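PDB 6UB0: Glyco_hydro_cc domain-containing protein from Blastomyces gilchristii, which hydrolyses curdlan, a beta-1,3-glucan, as an exo-acting glucanase of glycoside hydrolase family 128, subgroup III. Local coordinates for residues W47-R50 / G51-S54; A91-Q94 / K95-P99; G148-D151 / D152-Y156; I161-G164 / Q165-G168; D182-A185 / Q186-L190. All blocks are in the same frame, centred on the assembly; numbering follows the deposited sequence.

In the fold
Five local contacts follow one another along the catalytic core, a TIM-barrel glycoside hydrolase; each is a single continuous stretch, so none closes a long loop and none nests in or crosses another. Contact 1 is the turn from the loop after strand 41-42 into helix 52-64, beside the bound sugar. Contact 2, near the end of helix 86-96, packs against contact 1 through Tyr-96 and Ala-92 on Tyr-52. Contacts 3 and 4 occupy the start and end of helix 150-166, their centres about 19 Å apart. Contact 5 opens helix 183-199 and touches contact 3 through Phe-189 on Val-150. Contacts 2 to 5 lie on the helices of three beta-alpha-beta units in the strand 69-71 to 203-208 sheet.

Contact 1 (W47-R50 / G51-S54); sequences WGPR and GYGS. With BGC (beta-D-glucopyranose), chain B.
The ring of Tyr-52 takes CA of Pro-49 over one face, 3.3 Å from the ring centroid and only 6° off its normal, a CH-pi contact; the proline ring runs alongside, its CB 3.9 Å from Tyr-52 CE2. A second flat pair lies at the sugar end of the turn. Arg-50 stretches back until NH2 sits 3.2 Å above the centre of the Trp-47 indole, and the indole in turn fills one face of the guanidinium. Both groups turn an edge to the bound glucose. Trp-47 NE1 gives a hydrogen bond of 3.0 Å to BGC O2 in the indole plane. Arg-50 NH2 stays 4.0 Å from BGC O3. The indole N-H faces the sugar because chi1 of -176° swings the ring away from the backbone N; Gln-81 and Asn-10 also bond this glucose.

The backbone between the two aromatic groups makes a 3-10 turn into helix 52-64. Gly-51 N bonds Gly-48 O at 2.8 Å, and Tyr-52 N bonds Pro-49 O at 3.0 Å. Gly-48 suits its extended backbone, where a side chain would run into Pro-49 CD, and proline suits a helix start because it needs no N-H partner. Beyond, Tyr-52 stacks on Tyr-96. A cationic group over the indole may strengthen the polarity of its N-H, consistent with a subsite wall that reads one sugar hydroxyl through an aromatic edge.

Contact 2 (A91-Q94 / K95-P99); sequences AAYQ and KYMNP
The carbonyl oxygen of Tyr-93 draws three backbone N-H groups: Met-97 N bonds it firmly at 2.7 Å, while Tyr-96 N and Asn-98 N add weak bonds from either neighbouring position. This convergence belongs to the last turns of helix 86-96, the helix of the beta-alpha-beta unit between strands 69-71 and 105-111 of the TIM barrel, where regular i to i+4 bonding gives way to a short 3-10 segment. The bond from Lys-95 N to Ala-91 O is still regular, but Tyr-96 N is shared between Ala-92 O and Tyr-93 O.

Met-97 lays its aliphatic stem over the tyrosine ring. Its CB lies 3.6 Å from the Tyr-93 centroid, 6° off the normal, and CG is 3.6 Å from Tyr-93 CD1. With CG beside its backbone N, the bend at chi2 (-75°) sets SD obliquely to the ring, a Met-aromatic contact 5.3 Å from the Tyr-93 centroid. A flexible thioether suits this buried site because it can mould itself to the ring.

Asn-98 crosses the ring at about a right angle, its amide plane 88° from it, with OD1 3.6 Å from Tyr-93 CE2. The polar ends are held further along the chain: Asn-98 bonds Asn-133 O and Lys-135 N, and Tyr-93 OH bonds Lys-135 O, joining the helix end to the loop of residues Asn-133 to Lys-135. Ala-92 CB makes an apolar contact with Tyr-96 CD2 at 4.2 Å. Pro-99 has no N-H to offer the preceding turn, and its CD instead rests 3.5 Å from Gln-94 O.

Contact 3 (G148-D151 / D152-Y156); sequences GNVD and DFKRY
Lys-154 lies along the carbonyl of Val-150: its CG is 3.4 Å from Val-150 O, its CD is 4.3 Å from Val-150 CG1, and its N bonds the same oxygen weakly. One residue earlier Phe-153 N makes another weak bond, to Asn-149 O, and one later Arg-155 N reaches Asp-151 O at a firm 3.0 Å. The first turn of helix 150-166 is therefore slack and tightens after it. Asn-149 holds the N-cap position, although its side chain makes no capping bond.

The next shell is a salt bridge on one flank of the helix, three residues apart. Arg-155 NH2 meets Asp-152 OD1 at 2.8 Å, almost straight at 175°, on the syn side of the carboxylate, and the oxygen lies in the guanidinium plane. Bends at chi2 and chi3 (-70° and -60°) fold the arginine back toward Asp-152. CB of the next residue, Tyr-156, lies over one face of the guanidinium. Both charges have second partners that fix them: Asp-152 OD2 accepts from Trp-143 NE1, and Arg-155 NH1 pairs with Glu-159.

In the fold the helix connects strand 138-146 to strand 172-180 as the crossover of a beta-alpha-beta unit. Phe-153 and Val-150 face helix 183-199, where Lys-154 pairs with Glu-192 and makes a cation-pi contact with Trp-196; Tyr-156 packs on Val-141 of strand 138-146.

Contact 4 (I161-G164 / Q165-G168); sequences IALG and QKYG
Leu-163 and Tyr-167 pack together just ahead of the Schellman motif that ends helix 150-166. Leu-163 CD1 comes 3.8 Å from Tyr-167 CE1 as the two side chains cross obliquely, and the same methyl lies 3.8 Å from Lys-166 NZ, whose chain curls back at chi3 and chi4 and makes a weak hydrogen bond to Gln-124 OE1. The branched apolar tip suits this buried side, since it also meets Met-123 and Gln-124 of helix 119-130, where Tyr-167 OH bonds Asp-128.

Gln-165, by contrast, is exposed. It runs extended beside Ile-161, pointing the same way, with NE2 3.3 Å from Ile-161 CG2 and CG 3.2 Å from Ile-161 O, so that the glutamine lies along the methyl and the carbonyl. Backbone bonds are regular here, Gln-165 N to Ile-161 O and Lys-166 N to Ala-162 O, but Tyr-167 N to Leu-163 O is weak as the helix lets go.

The chain leaves the helix through Gly-168, the C-prime residue, whose positive phi of 74° glycine adopts without strain. Ile-169 N bonds Gly-164 O, Gly-168 N bonds Gln-165 O at 2.7 Å, and Leu-163 O lies at the tyrosine edge, 3.4 Å from Tyr-167 CD1.

Contact 5 (D182-A185 / Q186-L190); sequences DEEA and QVNFL
Gln-186 N reaches back to Asp-182 O at 3.0 Å, the first of four backbone bonds that cross from 182-185 to 186-190. Val-187 N to Glu-183 O follows at 2.9 Å, then Asn-188 N to Glu-184 O, nearly straight at 177°; the last, Phe-189 N to Ala-185 O, is weak.

One side chain joins the backbone bonding. In Asp-182, CG lies between the backbone N and the carbonyl carbon (chi1 66°), which brings OD1 to the first turn, where it accepts from Ala-185 N at 3.0 Å. This makes Asp-182 the N-cap of helix 183-199, which links strands 172-180 and 203-208 of the barrel as the helix of a beta-alpha-beta unit. Aspartate suits the place because its short chain reaches an N-H that has no preceding carbonyl partner in the helix. The acidic residues Asp-182, Glu-183 and Glu-184 probably interact favourably with the positive end of the helix dipole; Glu-183 OE1 is also hydrogen-bonded to Ser-222 OG.

Van der Waals contacts bring side chains up to carbonyls of the turn before. Gln-186 CG, beside its own backbone N, comes 3.2 Å from Asp-182 O, and its NE2 bonds Gly-181 O. Val-187 places CG2 3.2 Å from Glu-183 O, while its branched side chain rests on Ser-222 and Ala-226 of helix 222-229. Small Ala-185 packs against Ser-147. Phe-189 and Leu-190, the buried pair, turn inward onto Phe-177 of strand 172-180.

Contact 1 (W47-R50 / G51-S54)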
loop_
_atom_site.group_PDB
_atom_site.type_symbol
_atom_site.label_atom_id
_atom_site.label_comp_id
_atom_site.label_asym_id
_atom_site.label_seq_id
_atom_site.Cartn_x
_atom_site.Cartn_y
_atom_site.Cartn_z
ATOM N N TRP A 47 -5.466 9.441 -3.908
ATOM C CA TRP A 47 -5.925 8.262 -4.691
ATOM C C TRP A 47 -5.688 8.490 -6.183
ATOM O O TRP A 47 -5.387 7.527 -6.892
ATOM C CB TRP A 47 -7.398 8.040 -4.382
ATOM C CG TRP A 47 -7.969 6.821 -5.022
ATOM C CD1 TRP A 47 -8.041 5.568 -4.490
ATOM C CD2 TRP A 47 -8.486 6.730 -6.359
ATOM N NE1 TRP A 47 -8.657 4.723 -5.365
ATOM C CE2 TRP A 47 -8.896 5.398 -6.537
ATOM C CE3 TRP A 47 -8.671 7.647 -7.409
ATOM C CZ2 TRP A 47 -9.493 4.971 -7.732
ATOM C CZ3 TRP A 47 -9.244 7.216 -8.590
ATOM C CH2 TRP A 47 -9.642 5.893 -8.743
ATOM N N GLY A 48 -5.955 9.714 -6.604
ATOM C CA GLY A 48 -5.969 10.151 -8.011
ATOM C C GLY A 48 -6.499 11.577 -8.127
ATOM O O GLY A 48 -6.869 12.234 -7.143
ATOM N N PRO A 49 -6.664 12.048 -9.385
ATOM C CA PRO A 49 -7.141 13.403 -9.647
ATOM C C PRO A 49 -8.380 13.869 -8.874
ATOM O O PRO A 49 -8.484 15.067 -8.584
ATOM C CB PRO A 49 -7.536 13.338 -11.125
ATOM C CG PRO A 49 -6.719 12.212 -11.705
ATOM C CD PRO A 49 -6.511 11.219 -10.579
ATOM N N ARG A 50 -9.328 12.953 -8.625
ATOM C CA ARG A 50 -10.585 13.287 -7.905
ATOM C C ARG A 50 -10.258 13.872 -6.528
ATOM O O ARG A 50 -11.135 14.468 -5.942
ATOM C CB ARG A 50 -11.493 12.066 -7.752
ATOM C CG ARG A 50 -10.983 11.004 -6.790
ATOM C CD ARG A 50 -11.964 9.855 -6.837
ATOM N NE ARG A 50 -11.730 8.746 -5.924
ATOM C CZ ARG A 50 -11.963 7.460 -6.229
ATOM N NH1 ARG A 50 -12.387 7.110 -7.440
ATOM N NH2 ARG A 50 -11.718 6.519 -5.338
ATOM N N GLY A 51 -9.036 13.674 -6.030
ATOM C CA GLY A 51 -8.629 14.109 -4.674
ATOM C C GLY A 51 -7.774 15.370 -4.675
ATOM O O GLY A 51 -7.476 15.858 -3.565
ATOM N N TYR A 52 -7.385 15.876 -5.861
ATOM C CA TYR A 52 -6.449 17.014 -6.028
ATOM C C TYR A 52 -7.019 18.242 -5.323
ATOM O O TYR A 52 -6.251 18.959 -4.617
ATOM C CB TYR A 52 -6.238 17.344 -7.504
ATOM C CG TYR A 52 -5.426 16.347 -8.283
ATOM C CD1 TYR A 52 -4.826 15.249 -7.684
ATOM C CD2 TYR A 52 -5.234 16.526 -9.640
ATOM C CE1 TYR A 52 -4.058 14.356 -8.409
ATOM C CE2 TYR A 52 -4.477 15.640 -10.387
ATOM C CZ TYR A 52 -3.900 14.540 -9.779
ATOM O OH TYR A 52 -3.136 13.713 -10.543
ATOM N N GLY A 53 -8.335 18.405 -5.451
ATOM C CA GLY A 53 -9.136 19.473 -4.847
ATOM C C GLY A 53 -8.859 19.677 -3.372
ATOM O O GLY A 53 -8.782 20.823 -2.978
ATOM N N SER A 54 -8.739 18.605 -2.579
ATOM C CA SER A 54 -8.661 18.674 -1.092
ATOM C C SER A 54 -7.271 18.292 -0.571
ATOM O O SER A 54 -7.007 18.447 0.642
ATOM C CB SER A 54 -9.742 17.833 -0.462
ATOM O OG SER A 54 -9.472 16.462 -0.635
HETATM C C2 BGC B . -10.703 1.103 -4.552
HETATM C C3 BGC B . -10.902 1.814 -3.246
HETATM C C4 BGC B . -11.560 0.818 -2.315
HETATM C C5 BGC B . -10.714 -0.469 -2.224
HETATM C C6 BGC B . -11.227 -1.671 -1.418
HETATM C C1 BGC B . -9.944 -0.188 -4.416
HETATM O O2 BGC B . -9.939 2.013 -5.352
HETATM O O3 BGC B . -11.596 3.092 -3.376
HETATM O O4 BGC B . -11.696 1.552 -1.099
HETATM O O5 BGC B . -10.548 -1.106 -3.496
HETATM O O6 BGC B . -12.597 -1.916 -1.842
HETATM O O HOH W 1 -10.509 16.653 -4.429
#

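Contact 2 (A91-Q94 / K95-P99)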
loop_
_atom_site.group_PDB
_atom_site.type_symbol
_atom_site.label_atom_id
_atom_site.label_comp_id
_atom_site.label_asym_id
_atom_site.label_seq_id
_atom_site.Cartn_x
_atom_site.Cartn_y
_atom_site.Cartn_z
ATOM N N ALA A 91 3.920 14.599 -13.203
ATOM C CA ALA A 91 3.485 16.001 -13.106
ATOM C C ALA A 91 2.732 16.182 -11.800
ATOM O O ALA A 91 3.096 17.081 -11.028
ATOM C CB ALA A 91 2.629 16.364 -14.302
ATOM N N ALA A 92 1.704 15.374 -11.573
ATOM C CA ALA A 92 0.798 15.564 -10.423
ATOM C C ALA A 92 1.530 15.161 -9.139
ATOM O O ALA A 92 1.153 15.673 -8.071
ATOM C CB ALA A 92 -0.461 14.779 -10.637
ATOM N N TYR A 93 2.495 14.234 -9.249
ATOM C CA TYR A 93 3.280 13.775 -8.082
ATOM C C TYR A 93 4.083 14.975 -7.612
ATOM O O TYR A 93 3.868 15.396 -6.467
ATOM C CB TYR A 93 4.254 12.630 -8.361
ATOM C CG TYR A 93 4.791 12.011 -7.093
ATOM C CD1 TYR A 93 4.106 11.005 -6.408
ATOM C CD2 TYR A 93 5.996 12.436 -6.553
ATOM C CE1 TYR A 93 4.608 10.455 -5.223
ATOM C CE2 TYR A 93 6.502 11.901 -5.378
ATOM C CZ TYR A 93 5.817 10.905 -4.704
ATOM O OH TYR A 93 6.395 10.434 -3.553
ATOM N N GLN A 94 4.930 15.474 -8.527
ATOM C CA GLN A 94 5.869 16.598 -8.300
ATOM C C GLN A 94 5.086 17.757 -7.728
ATOM O O GLN A 94 5.606 18.379 -6.774
ATOM C CB GLN A 94 6.580 16.987 -9.587
ATOM C CG GLN A 94 7.812 16.132 -9.777
ATOM C CD GLN A 94 8.484 16.480 -11.067
ATOM O OE1 GLN A 94 9.133 17.515 -11.182
ATOM N NE2 GLN A 94 8.343 15.600 -12.030
ATOM N N LYS A 95 3.901 18.000 -8.284
ATOM C CA LYS A 95 2.994 19.098 -7.865
ATOM C C LYS A 95 2.434 18.872 -6.453
ATOM O O LYS A 95 2.481 19.826 -5.669
ATOM C CB LYS A 95 1.841 19.311 -8.845
ATOM C CG LYS A 95 0.900 20.460 -8.496
ATOM C CD LYS A 95 0.054 20.920 -9.699
ATOM C CE LYS A 95 -1.335 21.405 -9.314
ATOM N NZ LYS A 95 -1.373 22.848 -8.938
ATOM N N TYR A 96 1.859 17.703 -6.171
ATOM C CA TYR A 96 0.900 17.497 -5.053
ATOM C C TYR A 96 1.558 16.724 -3.898
ATOM O O TYR A 96 1.128 16.910 -2.754
ATOM C CB TYR A 96 -0.372 16.792 -5.549
ATOM C CG TYR A 96 -1.357 17.680 -6.271
ATOM C CD1 TYR A 96 -2.101 18.617 -5.575
ATOM C CD2 TYR A 96 -1.605 17.536 -7.633
ATOM C CE1 TYR A 96 -3.028 19.428 -6.211
ATOM C CE2 TYR A 96 -2.544 18.327 -8.288
ATOM C CZ TYR A 96 -3.255 19.286 -7.570
ATOM O OH TYR A 96 -4.170 20.121 -8.183
ATOM N N MET A 97 2.587 15.916 -4.168
ATOM C CA MET A 97 3.314 15.144 -3.129
ATOM C C MET A 97 4.652 15.815 -2.701
ATOM O O MET A 97 4.870 15.952 -1.466
ATOM C CB MET A 97 3.545 13.728 -3.650
ATOM C CG MET A 97 2.229 13.048 -4.084
ATOM S SD MET A 97 1.157 12.481 -2.730
ATOM C CE MET A 97 2.259 11.390 -1.830
ATOM N N ASN A 98 5.580 16.094 -3.638
ATOM C CA ASN A 98 6.951 16.623 -3.342
ATOM C C ASN A 98 6.948 17.712 -2.267
ATOM O O ASN A 98 7.929 17.852 -1.559
ATOM C CB ASN A 98 7.633 17.250 -4.563
ATOM C CG ASN A 98 8.462 16.260 -5.350
ATOM O OD1 ASN A 98 8.218 15.065 -5.283
ATOM N ND2 ASN A 98 9.432 16.736 -6.116
ATOM N N PRO A 99 5.957 18.630 -2.263
ATOM C CA PRO A 99 5.831 19.676 -1.246
ATOM C C PRO A 99 5.844 19.261 0.227
ATOM O O PRO A 99 6.181 20.064 1.007
ATOM C CB PRO A 99 4.436 20.282 -1.479
ATOM C CG PRO A 99 3.890 19.613 -2.747
ATOM C CD PRO A 99 5.058 18.903 -3.397
#

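Contact 3 (G148-D151 / D152-Y156)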
loop_
_atom_site.group_PDB
_atom_site.type_symbol
_atom_site.label_atom_id
_atom_site.label_comp_id
_atom_site.label_asym_id
_atom_site.label_seq_id
_atom_site.Cartn_x
_atom_site.Cartn_y
_atom_site.Cartn_z
ATOM N N GLY A 148 -1.864 -20.435 -4.832
ATOM C CA GLY A 148 -0.772 -21.347 -5.256
ATOM C C GLY A 148 0.223 -20.657 -6.170
ATOM O O GLY A 148 1.281 -21.242 -6.443
ATOM N N ASN A 149 -0.095 -19.438 -6.629
ATOM C CA ASN A 149 0.838 -18.566 -7.398
ATOM C C ASN A 149 1.731 -17.760 -6.446
ATOM O O ASN A 149 1.989 -16.603 -6.729
ATOM C CB ASN A 149 0.083 -17.656 -8.370
ATOM C CG ASN A 149 -0.523 -18.418 -9.532
ATOM O OD1 ASN A 149 -0.579 -19.650 -9.516
ATOM N ND2 ASN A 149 -0.989 -17.691 -10.529
ATOM N N VAL A 150 2.235 -18.388 -5.393
ATOM C CA VAL A 150 3.037 -17.745 -4.311
ATOM C C VAL A 150 4.398 -17.318 -4.851
ATOM O O VAL A 150 4.897 -16.256 -4.444
ATOM C CB VAL A 150 3.272 -18.698 -3.132
ATOM C CG1 VAL A 150 4.208 -18.065 -2.114
ATOM C CG2 VAL A 150 1.971 -19.153 -2.493
ATOM N N ASP A 151 5.038 -18.160 -5.658
ATOM C CA ASP A 151 6.384 -17.802 -6.166
ATOM C C ASP A 151 6.281 -16.404 -6.827
ATOM O O ASP A 151 7.175 -15.484 -6.749
ATOM C CB ASP A 151 6.896 -18.841 -7.163
ATOM C CG ASP A 151 6.498 -20.224 -6.698
ATOM O OD1 ASP A 151 7.125 -20.672 -5.731
ATOM O OD2 ASP A 151 5.491 -20.779 -7.254
ATOM N N ASP A 152 5.282 -16.312 -7.753
ATOM C CA ASP A 152 5.100 -15.118 -8.608
ATOM C C ASP A 152 4.975 -13.913 -7.659
ATOM O O ASP A 152 5.573 -12.856 -7.959
ATOM C CB ASP A 152 3.929 -15.277 -9.572
ATOM C CG ASP A 152 3.557 -13.999 -10.293
ATOM O OD1 ASP A 152 4.405 -13.479 -11.059
ATOM O OD2 ASP A 152 2.413 -13.535 -10.103
ATOM N N PHE A 153 4.273 -14.088 -6.544
ATOM C CA PHE A 153 4.172 -13.036 -5.494
ATOM C C PHE A 153 5.591 -12.509 -5.219
ATOM O O PHE A 153 5.874 -11.334 -5.468
ATOM C CB PHE A 153 3.431 -13.512 -4.241
ATOM C CG PHE A 153 3.455 -12.483 -3.137
ATOM C CD1 PHE A 153 2.654 -11.345 -3.193
ATOM C CD2 PHE A 153 4.354 -12.599 -2.091
ATOM C CE1 PHE A 153 2.715 -10.383 -2.189
ATOM C CE2 PHE A 153 4.425 -11.635 -1.097
ATOM C CZ PHE A 153 3.594 -10.535 -1.141
ATOM N N LYS A 154 6.491 -13.391 -4.823
ATOM C CA LYS A 154 7.829 -13.055 -4.263
ATOM C C LYS A 154 8.725 -12.421 -5.328
ATOM O O LYS A 154 9.536 -11.549 -4.980
ATOM C CB LYS A 154 8.429 -14.332 -3.682
ATOM C CG LYS A 154 7.543 -14.986 -2.632
ATOM C CD LYS A 154 8.088 -16.300 -2.092
ATOM C CE LYS A 154 8.928 -16.122 -0.848
ATOM N NZ LYS A 154 9.201 -17.408 -0.172
ATOM N N ARG A 155 8.617 -12.891 -6.572
ATOM C CA ARG A 155 9.416 -12.445 -7.740
ATOM C C ARG A 155 9.054 -10.981 -7.977
ATOM O O ARG A 155 9.957 -10.084 -8.034
ATOM C CB ARG A 155 9.052 -13.385 -8.908
ATOM C CG ARG A 155 9.582 -13.006 -10.288
ATOM C CD ARG A 155 8.944 -11.762 -10.923
ATOM N NE ARG A 155 7.486 -11.830 -11.138
ATOM C CZ ARG A 155 6.732 -10.859 -11.680
ATOM N NH1 ARG A 155 7.271 -9.703 -12.039
ATOM N NH2 ARG A 155 5.426 -11.037 -11.834
ATOM N N TYR A 156 7.738 -10.765 -8.063
ATOM C CA TYR A 156 7.108 -9.446 -8.276
ATOM C C TYR A 156 7.667 -8.469 -7.233
ATOM O O TYR A 156 8.068 -7.368 -7.563
ATOM C CB TYR A 156 5.580 -9.559 -8.209
ATOM C CG TYR A 156 4.916 -8.213 -8.278
ATOM C CD1 TYR A 156 4.739 -7.563 -9.481
ATOM C CD2 TYR A 156 4.470 -7.570 -7.131
ATOM C CE1 TYR A 156 4.151 -6.310 -9.557
ATOM C CE2 TYR A 156 3.898 -6.306 -7.191
ATOM C CZ TYR A 156 3.733 -5.671 -8.403
ATOM O OH TYR A 156 3.116 -4.464 -8.453
#

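Contact 4 (I161-G164 / Q165-G168)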
loop_
_atom_site.group_PDB
_atom_site.type_symbol
_atom_site.label_atom_id
_atom_site.label_comp_id
_atom_site.label_asym_id
_atom_site.label_seq_id
_atom_site.Cartn_x
_atom_site.Cartn_y
_atom_site.Cartn_z
ATOM N N ILE A 161 11.343 -4.144 -5.706
ATOM C CA ILE A 161 12.486 -3.697 -4.858
ATOM C C ILE A 161 13.684 -3.323 -5.754
ATOM O O ILE A 161 14.292 -2.276 -5.529
ATOM C CB ILE A 161 12.871 -4.789 -3.842
ATOM C CG1 ILE A 161 11.776 -4.976 -2.786
ATOM C CG2 ILE A 161 14.203 -4.437 -3.227
ATOM C CD1 ILE A 161 11.810 -6.282 -2.018
ATOM N N ALA A 162 14.020 -4.207 -6.700
ATOM C CA ALA A 162 15.129 -4.025 -7.644
ATOM C C ALA A 162 14.809 -2.752 -8.424
ATOM O O ALA A 162 15.675 -1.841 -8.482
ATOM C CB ALA A 162 15.255 -5.252 -8.526
ATOM N N LEU A 163 13.578 -2.636 -8.914
ATOM C CA LEU A 163 13.196 -1.452 -9.726
ATOM C C LEU A 163 13.419 -0.172 -8.904
ATOM O O LEU A 163 14.096 0.754 -9.419
ATOM C CB LEU A 163 11.760 -1.552 -10.230
ATOM C CG LEU A 163 11.347 -0.347 -11.072
ATOM C CD1 LEU A 163 12.277 -0.191 -12.283
ATOM C CD2 LEU A 163 9.889 -0.438 -11.509
ATOM N N GLY A 164 12.922 -0.128 -7.660
ATOM C CA GLY A 164 13.047 1.046 -6.758
ATOM C C GLY A 164 14.500 1.438 -6.497
ATOM O O GLY A 164 14.845 2.661 -6.590
ATOM N N GLN A 165 15.347 0.448 -6.213
ATOM C CA GLN A 165 16.788 0.653 -5.898
ATOM C C GLN A 165 17.511 1.215 -7.129
ATOM O O GLN A 165 18.262 2.193 -6.935
ATOM C CB GLN A 165 17.365 -0.626 -5.292
ATOM C CG GLN A 165 16.710 -0.896 -3.947
ATOM C CD GLN A 165 17.146 -2.163 -3.261
ATOM O OE1 GLN A 165 17.980 -2.913 -3.770
ATOM N NE2 GLN A 165 16.579 -2.410 -2.087
ATOM N N LYS A 166 17.224 0.715 -8.340
ATOM C CA LYS A 166 17.862 1.241 -9.579
ATOM C C LYS A 166 17.604 2.758 -9.630
ATOM O O LYS A 166 18.540 3.488 -9.976
ATOM C CB LYS A 166 17.407 0.475 -10.834
ATOM C CG LYS A 166 17.978 0.981 -12.158
ATOM C CD LYS A 166 18.167 -0.067 -13.253
ATOM C CE LYS A 166 16.897 -0.807 -13.619
ATOM N NZ LYS A 166 15.735 0.097 -13.800
ATOM N N TYR A 167 16.410 3.226 -9.240
ATOM C CA TYR A 167 16.036 4.671 -9.212
ATOM C C TYR A 167 16.325 5.306 -7.830
ATOM O O TYR A 167 15.876 6.439 -7.608
ATOM C CB TYR A 167 14.596 4.835 -9.730
ATOM C CG TYR A 167 14.442 4.555 -11.211
ATOM C CD1 TYR A 167 14.347 3.254 -11.690
ATOM C CD2 TYR A 167 14.412 5.591 -12.145
ATOM C CE1 TYR A 167 14.224 2.989 -13.044
ATOM C CE2 TYR A 167 14.295 5.341 -13.503
ATOM C CZ TYR A 167 14.199 4.037 -13.955
ATOM O OH TYR A 167 14.089 3.787 -15.286
ATOM N N GLY A 168 17.063 4.633 -6.922
ATOM C CA GLY A 168 17.528 5.204 -5.632
ATOM C C GLY A 168 16.449 5.359 -4.553
ATOM O O GLY A 168 16.594 6.212 -3.637
#

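Contact 5 (D182-A185 / Q186-L190)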
loop_
_atom_site.group_PDB
_atom_site.type_symbol
_atom_site.label_atom_id
_atom_site.label_comp_id
_atom_site.label_asym_id
_atom_site.label_seq_id
_atom_site.Cartn_x
_atom_site.Cartn_y
_atom_site.Cartn_z
ATOM N N ASP A 182 -10.487 -20.573 -1.378
ATOM C CA ASP A 182 -11.282 -20.830 -0.140
ATOM C C ASP A 182 -10.457 -20.419 1.090
ATOM O O ASP A 182 -9.271 -20.064 0.935
ATOM C CB ASP A 182 -11.777 -22.275 -0.085
ATOM C CG ASP A 182 -10.698 -23.338 0.049
ATOM O OD1 ASP A 182 -9.655 -23.065 0.679
ATOM O OD2 ASP A 182 -10.934 -24.463 -0.464
ATOM N N GLU A 183 -11.064 -20.470 2.272
ATOM C CA GLU A 183 -10.435 -20.003 3.536
ATOM C C GLU A 183 -9.085 -20.707 3.741
ATOM O O GLU A 183 -8.096 -20.024 4.113
ATOM C CB GLU A 183 -11.349 -20.245 4.740
ATOM C CG GLU A 183 -12.634 -19.439 4.716
ATOM C CD GLU A 183 -13.085 -18.933 6.077
ATOM O OE1 GLU A 183 -12.706 -19.544 7.105
ATOM O OE2 GLU A 183 -13.796 -17.914 6.108
ATOM N N GLU A 184 -9.013 -22.024 3.544
ATOM C CA GLU A 184 -7.762 -22.772 3.858
ATOM C C GLU A 184 -6.635 -22.324 2.915
ATOM O O GLU A 184 -5.473 -22.163 3.402
ATOM C CB GLU A 184 -7.975 -24.286 3.806
ATOM C CG GLU A 184 -6.792 -25.049 4.380
ATOM C CD GLU A 184 -6.803 -25.225 5.890
ATOM O OE1 GLU A 184 -6.624 -24.238 6.625
ATOM O OE2 GLU A 184 -6.995 -26.387 6.327
ATOM N N ALA A 185 -6.984 -22.118 1.627
ATOM C CA ALA A 185 -6.098 -21.720 0.499
ATOM C C ALA A 185 -5.418 -20.286 0.739
ATOM O O ALA A 185 -4.220 -20.224 0.720
ATOM C CB ALA A 185 -6.936 -21.657 -0.778
ATOM N N GLN A 186 -6.343 -19.489 1.395
ATOM C CA GLN A 186 -5.932 -18.121 1.841
ATOM C C GLN A 186 -5.018 -18.211 3.077
ATOM O O GLN A 186 -3.926 -17.585 3.089
ATOM C CB GLN A 186 -7.175 -17.274 2.074
ATOM C CG GLN A 186 -8.024 -17.123 0.836
ATOM C CD GLN A 186 -9.230 -16.244 1.032
ATOM O OE1 GLN A 186 -9.245 -15.358 1.873
ATOM N NE2 GLN A 186 -10.267 -16.498 0.253
ATOM N N VAL A 187 -5.379 -19.015 4.077
ATOM C CA VAL A 187 -4.513 -19.145 5.282
ATOM C C VAL A 187 -3.060 -19.499 4.828
ATOM O O VAL A 187 -2.052 -18.905 5.316
ATOM C CB VAL A 187 -5.128 -20.099 6.329
ATOM C CG1 VAL A 187 -4.180 -20.370 7.485
ATOM C CG2 VAL A 187 -6.457 -19.572 6.859
ATOM N N ASN A 188 -2.962 -20.736 4.159
ATOM C CA ASN A 188 -1.640 -21.366 3.860
ATOM C C ASN A 188 -0.719 -20.350 3.181
ATOM O O ASN A 188 0.502 -20.289 3.504
ATOM C CB ASN A 188 -1.815 -22.633 3.017
ATOM C CG ASN A 188 -2.128 -23.850 3.859
ATOM O OD1 ASN A 188 -2.756 -23.740 4.922
ATOM N ND2 ASN A 188 -1.682 -25.013 3.403
ATOM N N PHE A 189 -1.308 -19.534 2.312
ATOM C CA PHE A 189 -0.604 -18.473 1.552
ATOM C C PHE A 189 0.025 -17.514 2.581
ATOM O O PHE A 189 1.265 -17.248 2.547
ATOM C CB PHE A 189 -1.613 -17.878 0.571
ATOM C CG PHE A 189 -1.131 -16.665 -0.173
ATOM C CD1 PHE A 189 -1.390 -15.400 0.336
ATOM C CD2 PHE A 189 -0.444 -16.769 -1.374
ATOM C CE1 PHE A 189 -0.927 -14.273 -0.317
ATOM C CE2 PHE A 189 -0.020 -15.627 -2.047
ATOM C CZ PHE A 189 -0.273 -14.383 -1.516
ATOM N N LEU A 190 -0.779 -17.073 3.554
ATOM C CA LEU A 190 -0.290 -16.109 4.588
ATOM C C LEU A 190 0.836 -16.760 5.404
ATOM O O LEU A 190 1.827 -16.064 5.786
ATOM C CB LEU A 190 -1.453 -15.669 5.490
ATOM C CG LEU A 190 -2.468 -14.725 4.837
ATOM C CD1 LEU A 190 -3.704 -14.573 5.701
ATOM C CD2 LEU A 190 -1.824 -13.371 4.547
#